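Local coordinates for hypothetical protein yfcE (Escherichia coli, PDB 1SU1) that is of unknown function but belongs to the calcineurin-like phosphoesterase superfamily and binds two zinc ions, at residues M25-F30 against S51-L56. Residues are numbered along the deposited sequence; the frame is centred on the assembly and turned at random.
Sequences MMKLMF and SGAQWL
Leu28 meets the indole of Trp55 at its edge and in the ring plane, CD2 lying 3.9 Å from Trp55 CD1. The two side chains run side by side in the same direction, and a second subunit packs here, its Leu119 on Leu28 and its Arg124 on Trp55. On the other face of the sheet Met29 and Leu56 also lie alongside each other, Met29 CG 4.0 Å from Leu56 CD1. With CG anti to the backbone N (chi1 -179°) and the chain extended beyond it, Met29 reaches Val44, Leu47 and Phe48 of helix 38-51. That helix links the parallel strands 27-31 and 55-58 in a beta-alpha-beta unit of the calcineurin-like phosphoesterase fold. Between the two backbones, Gln54 N donates to Lys27 O (3.0 Å), while Met29 N makes a weak bond to Trp55 O at 3.3 Å. The Ala53 methyl lies against the backbone of 27-29, its CB 3.9 Å from Met29 N. At the helix end Gly52 takes a positive phi, and Ser51 OG accepts from Ala53 N (2.9 Å) in an ST turn while its own hydroxyl hydrogen-bonds to Phe48 O. The outstretched Lys27 passes Ala53 with its CG and brings NZ to Ser51 O at 2.6 Å, nearly along the C=O axis.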
loop_
_atom_site.group_PDB
_atom_site.type_symbol
_atom_site.label_atom_id
_atom_site.label_comp_id
_atom_site.label_asym_id
_atom_site.label_seq_id
_atom_site.Cartn_x
_atom_site.Cartn_y
_atom_site.Cartn_z
ATOM N N MET A 25 25.198 -18.572 -18.863
ATOM C CA MET A 25 23.714 -18.517 -18.989
ATOM C C MET A 25 23.153 -17.544 -17.948
ATOM O O MET A 25 22.763 -16.425 -18.285
ATOM C CB MET A 25 23.114 -19.909 -18.772
ATOM C CG MET A 25 21.809 -20.176 -19.516
ATOM S SD MET A 25 22.072 -20.993 -21.114
ATOM C CE MET A 25 21.284 -19.862 -22.243
ATOM N N MET A 26 23.128 -17.970 -16.684
ATOM C CA MET A 26 22.607 -17.134 -15.601
ATOM C C MET A 26 23.229 -17.470 -14.241
ATOM O O MET A 26 23.109 -18.597 -13.761
ATOM C CB MET A 26 21.086 -17.300 -15.500
ATOM C CG MET A 26 20.408 -16.413 -14.465
ATOM S SD MET A 26 19.438 -15.104 -15.216
ATOM C CE MET A 26 20.135 -13.663 -14.436
ATOM N N LYS A 27 23.866 -16.484 -13.613
ATOM C CA LYS A 27 24.479 -16.694 -12.305
ATOM C C LYS A 27 24.026 -15.642 -11.298
ATOM O O LYS A 27 24.239 -14.455 -11.494
ATOM C CB LYS A 27 26.009 -16.676 -12.427
ATOM C CG LYS A 27 26.731 -17.121 -11.163
ATOM C CD LYS A 27 28.222 -17.344 -11.409
ATOM C CE LYS A 27 28.912 -17.848 -10.148
ATOM N NZ LYS A 27 30.348 -18.177 -10.386
ATOM N N LEU A 28 23.423 -16.082 -10.202
ATOM C CA LEU A 28 22.956 -15.145 -9.192
ATOM C C LEU A 28 23.290 -15.565 -7.762
ATOM O O LEU A 28 23.316 -16.748 -7.443
ATOM C CB LEU A 28 21.435 -14.977 -9.299
ATOM C CG LEU A 28 20.819 -14.733 -10.679
ATOM C CD1 LEU A 28 19.312 -14.982 -10.597
ATOM C CD2 LEU A 28 21.131 -13.341 -11.152
ATOM N N MET A 29 23.524 -14.576 -6.905
ATOM C CA MET A 29 23.790 -14.824 -5.497
ATOM C C MET A 29 22.591 -14.288 -4.708
ATOM O O MET A 29 22.058 -13.233 -5.030
ATOM C CB MET A 29 25.064 -14.106 -5.045
ATOM C CG MET A 29 25.401 -14.368 -3.575
ATOM S SD MET A 29 27.006 -13.671 -3.058
ATOM C CE MET A 29 26.820 -13.759 -1.286
ATOM N N PHE A 30 22.187 -15.019 -3.676
ATOM C CA PHE A 30 21.062 -14.640 -2.828
ATOM C C PHE A 30 21.456 -14.470 -1.366
ATOM O O PHE A 30 22.202 -15.278 -0.817
ATOM C CB PHE A 30 19.957 -15.702 -2.877
ATOM C CG PHE A 30 19.465 -16.014 -4.261
ATOM C CD1 PHE A 30 20.186 -16.870 -5.091
ATOM C CD2 PHE A 30 18.273 -15.456 -4.738
ATOM C CE1 PHE A 30 19.727 -17.170 -6.380
ATOM C CE2 PHE A 30 17.811 -15.746 -6.018
ATOM C CZ PHE A 30 18.535 -16.604 -6.842
ATOM N N SER A 51 32.237 -14.137 -6.511
ATOM C CA SER A 51 31.320 -15.025 -7.225
ATOM C C SER A 51 31.248 -14.902 -8.738
ATOM O O SER A 51 31.053 -15.893 -9.431
ATOM C CB SER A 51 29.899 -14.836 -6.681
ATOM O OG SER A 51 29.358 -13.609 -7.161
ATOM N N GLY A 52 31.373 -13.688 -9.249
ATOM C CA GLY A 52 31.241 -13.498 -10.681
ATOM C C GLY A 52 29.752 -13.458 -11.041
ATOM O O GLY A 52 29.390 -13.519 -12.210
ATOM N N ALA A 53 28.889 -13.364 -10.031
ATOM C CA ALA A 53 27.439 -13.320 -10.255
ATOM C C ALA A 53 27.014 -12.003 -10.900
ATOM O O ALA A 53 27.573 -10.944 -10.606
ATOM C CB ALA A 53 26.691 -13.509 -8.933
ATOM N N GLN A 54 26.017 -12.073 -11.774
ATOM C CA GLN A 54 25.519 -10.881 -12.461
ATOM C C GLN A 54 24.842 -9.926 -11.466
ATOM O O GLN A 54 25.053 -8.710 -11.518
ATOM C CB GLN A 54 24.530 -11.287 -13.568
ATOM C CG GLN A 54 24.337 -10.233 -14.661
ATOM C CD GLN A 54 23.377 -10.686 -15.765
ATOM O OE1 GLN A 54 23.227 -10.011 -16.790
ATOM N NE2 GLN A 54 22.721 -11.831 -15.555
ATOM N N TRP A 55 24.049 -10.478 -10.547
ATOM C CA TRP A 55 23.343 -9.658 -9.552
ATOM C C TRP A 55 23.371 -10.228 -8.140
ATOM O O TRP A 55 23.516 -11.431 -7.951
ATOM C CB TRP A 55 21.855 -9.495 -9.925
ATOM C CG TRP A 55 21.583 -8.941 -11.280
ATOM C CD1 TRP A 55 21.402 -9.642 -12.436
ATOM C CD2 TRP A 55 21.488 -7.562 -11.628
ATOM N NE1 TRP A 55 21.195 -8.780 -13.490
ATOM C CE2 TRP A 55 21.240 -7.492 -13.018
ATOM C CE3 TRP A 55 21.572 -6.372 -10.896
ATOM C CZ2 TRP A 55 21.097 -6.279 -13.699
ATOM C CZ3 TRP A 55 21.427 -5.158 -11.571
ATOM C CH2 TRP A 55 21.187 -5.126 -12.961
ATOM N N LEU A 56 23.221 -9.352 -7.150
ATOM C CA LEU A 56 23.124 -9.787 -5.760
ATOM C C LEU A 56 21.636 -9.626 -5.436
ATOM O O LEU A 56 21.116 -8.503 -5.418
ATOM C CB LEU A 56 23.935 -8.894 -4.817
ATOM C CG LEU A 56 23.655 -9.180 -3.328
ATOM C CD1 LEU A 56 23.993 -10.631 -2.991
ATOM C CD2 LEU A 56 24.461 -8.240 -2.455
#